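Local coordinates for protein tapirin (Caldicellulosiruptor hydrothermalis, PDB 6N2C) that binds cellulose, probably through its beta-helical C-terminal domain, and is likely to help the bacterium adhere to plant biomass, at residues L298-G303 with L319-D324. Residues are numbered along the deposited sequence; the frame is centred on the assembly and turned at random.
Sequences LDIRNG and LNIWTD
R301 lies over the indole of W322, a worked example of side chains stacking in register from one coil of a parallel beta-helix to the next. Its CD sits above the centre of the six-membered ring, 3.5 Å from the centroid, as a CH-pi contact. The chain then bends at chi3 (-73°), turning the guanidinium 77° to the ring; CZ remains over the same face at 4.8 Å from that centroid, within cation-pi range. With a leucine at W322 the aromatic face is gone, and R301 would probably be held mainly by D299, while R342 would lose its own cation-pi partner. R301 NH2 makes a long salt bridge, 3.3 Å, to D299 OD2, while the other carboxylate oxygen, OD1, accepts a nearly straight bond from N320 ND2 (2.7 Å), with acid and amide almost coplanar. Behind these polar side chains the backbones pair in parallel register: N320 N donates to L298 O, I300 N to N320 O, and W322 N to I300 O at 2.8 Å. On the other face like stacks on like: L298 meets L319, CD2 to CD1 at 3.9 Å, and I300 lies beside I321. Past the strands, T323 OG1 bonds to G303 O (2.9 Å), tying the turns together. M326 of strand 326-328 packs against both aliphatic pairs, and strands 279-281 and 338-341 continue the stack on either side.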
# COMPACT_ATOMS: atom_id res chain seq x y z
N LEU A 298 -0.33 3.37 -10.95
CA LEU A 298 0.66 4.04 -10.10
C LEU A 298 1.02 5.44 -10.67
O LEU A 298 1.53 5.48 -11.78
CB LEU A 298 1.93 3.20 -9.95
CG LEU A 298 3.10 3.81 -9.15
CD1 LEU A 298 2.67 4.29 -7.79
CD2 LEU A 298 4.23 2.79 -9.03
N ASP A 299 0.63 6.49 -9.95
CA ASP A 299 0.79 7.92 -10.37
C ASP A 299 1.93 8.57 -9.62
O ASP A 299 1.87 8.73 -8.39
CB ASP A 299 -0.54 8.69 -10.18
CG ASP A 299 -1.52 8.50 -11.33
OD1 ASP A 299 -1.13 8.16 -12.44
OD2 ASP A 299 -2.72 8.75 -11.12
N ILE A 300 3.00 8.86 -10.33
CA ILE A 300 4.08 9.64 -9.83
C ILE A 300 4.10 10.95 -10.63
O ILE A 300 4.94 11.11 -11.54
CB ILE A 300 5.42 8.93 -9.87
CG1 ILE A 300 5.32 7.53 -9.26
CG2 ILE A 300 6.51 9.72 -9.14
CD1 ILE A 300 6.56 6.75 -9.51
N ARG A 301 3.13 11.79 -10.35
CA ARG A 301 2.90 12.96 -11.23
C ARG A 301 2.93 14.30 -10.49
O ARG A 301 3.42 15.27 -11.04
CB ARG A 301 1.54 12.88 -11.84
CG ARG A 301 1.37 11.68 -12.72
CD ARG A 301 0.15 11.80 -13.65
NE ARG A 301 -1.07 11.65 -12.97
CZ ARG A 301 -2.28 11.67 -13.54
NH1 ARG A 301 -2.42 11.84 -14.85
NH2 ARG A 301 -3.35 11.51 -12.80
N ASN A 302 2.39 14.34 -9.31
CA ASN A 302 2.30 15.56 -8.51
C ASN A 302 3.59 15.93 -7.83
O ASN A 302 4.38 15.11 -7.29
CB ASN A 302 1.26 15.44 -7.41
CG ASN A 302 -0.10 15.34 -7.92
OD1 ASN A 302 -0.42 16.01 -8.91
ND2 ASN A 302 -0.95 14.46 -7.30
N GLY A 303 3.85 17.26 -7.80
CA GLY A 303 5.02 17.72 -7.02
C GLY A 303 6.36 17.36 -7.61
O GLY A 303 6.48 17.16 -8.83
N LEU A 319 1.23 3.08 -15.37
CA LEU A 319 2.27 3.71 -14.60
C LEU A 319 2.50 5.10 -15.31
O LEU A 319 2.85 5.12 -16.47
CB LEU A 319 3.54 2.86 -14.69
CG LEU A 319 4.81 3.49 -14.13
CD1 LEU A 319 4.68 3.99 -12.69
CD2 LEU A 319 5.95 2.55 -14.28
N ASN A 320 2.27 6.16 -14.59
CA ASN A 320 2.53 7.55 -15.05
C ASN A 320 3.67 8.08 -14.26
O ASN A 320 3.58 8.21 -13.02
CB ASN A 320 1.28 8.42 -14.81
CG ASN A 320 0.18 8.06 -15.70
OD1 ASN A 320 0.40 7.95 -16.92
ND2 ASN A 320 -1.04 7.79 -15.15
N ILE A 321 4.79 8.34 -14.90
CA ILE A 321 5.93 9.01 -14.24
C ILE A 321 6.11 10.41 -14.93
O ILE A 321 6.61 10.47 -16.05
CB ILE A 321 7.22 8.22 -14.31
CG1 ILE A 321 7.02 6.75 -13.91
CG2 ILE A 321 8.28 8.91 -13.47
CD1 ILE A 321 8.22 5.88 -14.17
N TRP A 322 5.64 11.47 -14.27
CA TRP A 322 5.68 12.84 -14.82
C TRP A 322 6.55 13.78 -13.98
O TRP A 322 6.67 14.96 -14.29
CB TRP A 322 4.25 13.41 -15.02
CG TRP A 322 3.31 12.61 -15.87
CD1 TRP A 322 3.43 11.34 -16.32
CD2 TRP A 322 2.04 13.05 -16.28
NE1 TRP A 322 2.34 10.98 -17.03
CE2 TRP A 322 1.48 12.05 -17.02
CE3 TRP A 322 1.35 14.25 -16.14
CZ2 TRP A 322 0.19 12.16 -17.56
CZ3 TRP A 322 0.11 14.36 -16.66
CH2 TRP A 322 -0.46 13.33 -17.38
N THR A 323 7.24 13.22 -12.97
CA THR A 323 8.15 13.91 -12.14
C THR A 323 9.17 12.93 -11.58
O THR A 323 9.09 11.73 -11.91
CB THR A 323 7.38 14.70 -11.06
OG1 THR A 323 8.29 15.66 -10.51
CG2 THR A 323 6.82 13.73 -9.95
N ASP A 324 10.13 13.38 -10.78
CA ASP A 324 11.14 12.51 -10.21
C ASP A 324 10.52 11.80 -9.02
O ASP A 324 9.84 12.47 -8.26
CB ASP A 324 12.42 13.25 -9.82
CG ASP A 324 12.19 14.46 -8.88
OD1 ASP A 324 11.26 15.30 -9.07
OD2 ASP A 324 12.93 14.52 -7.91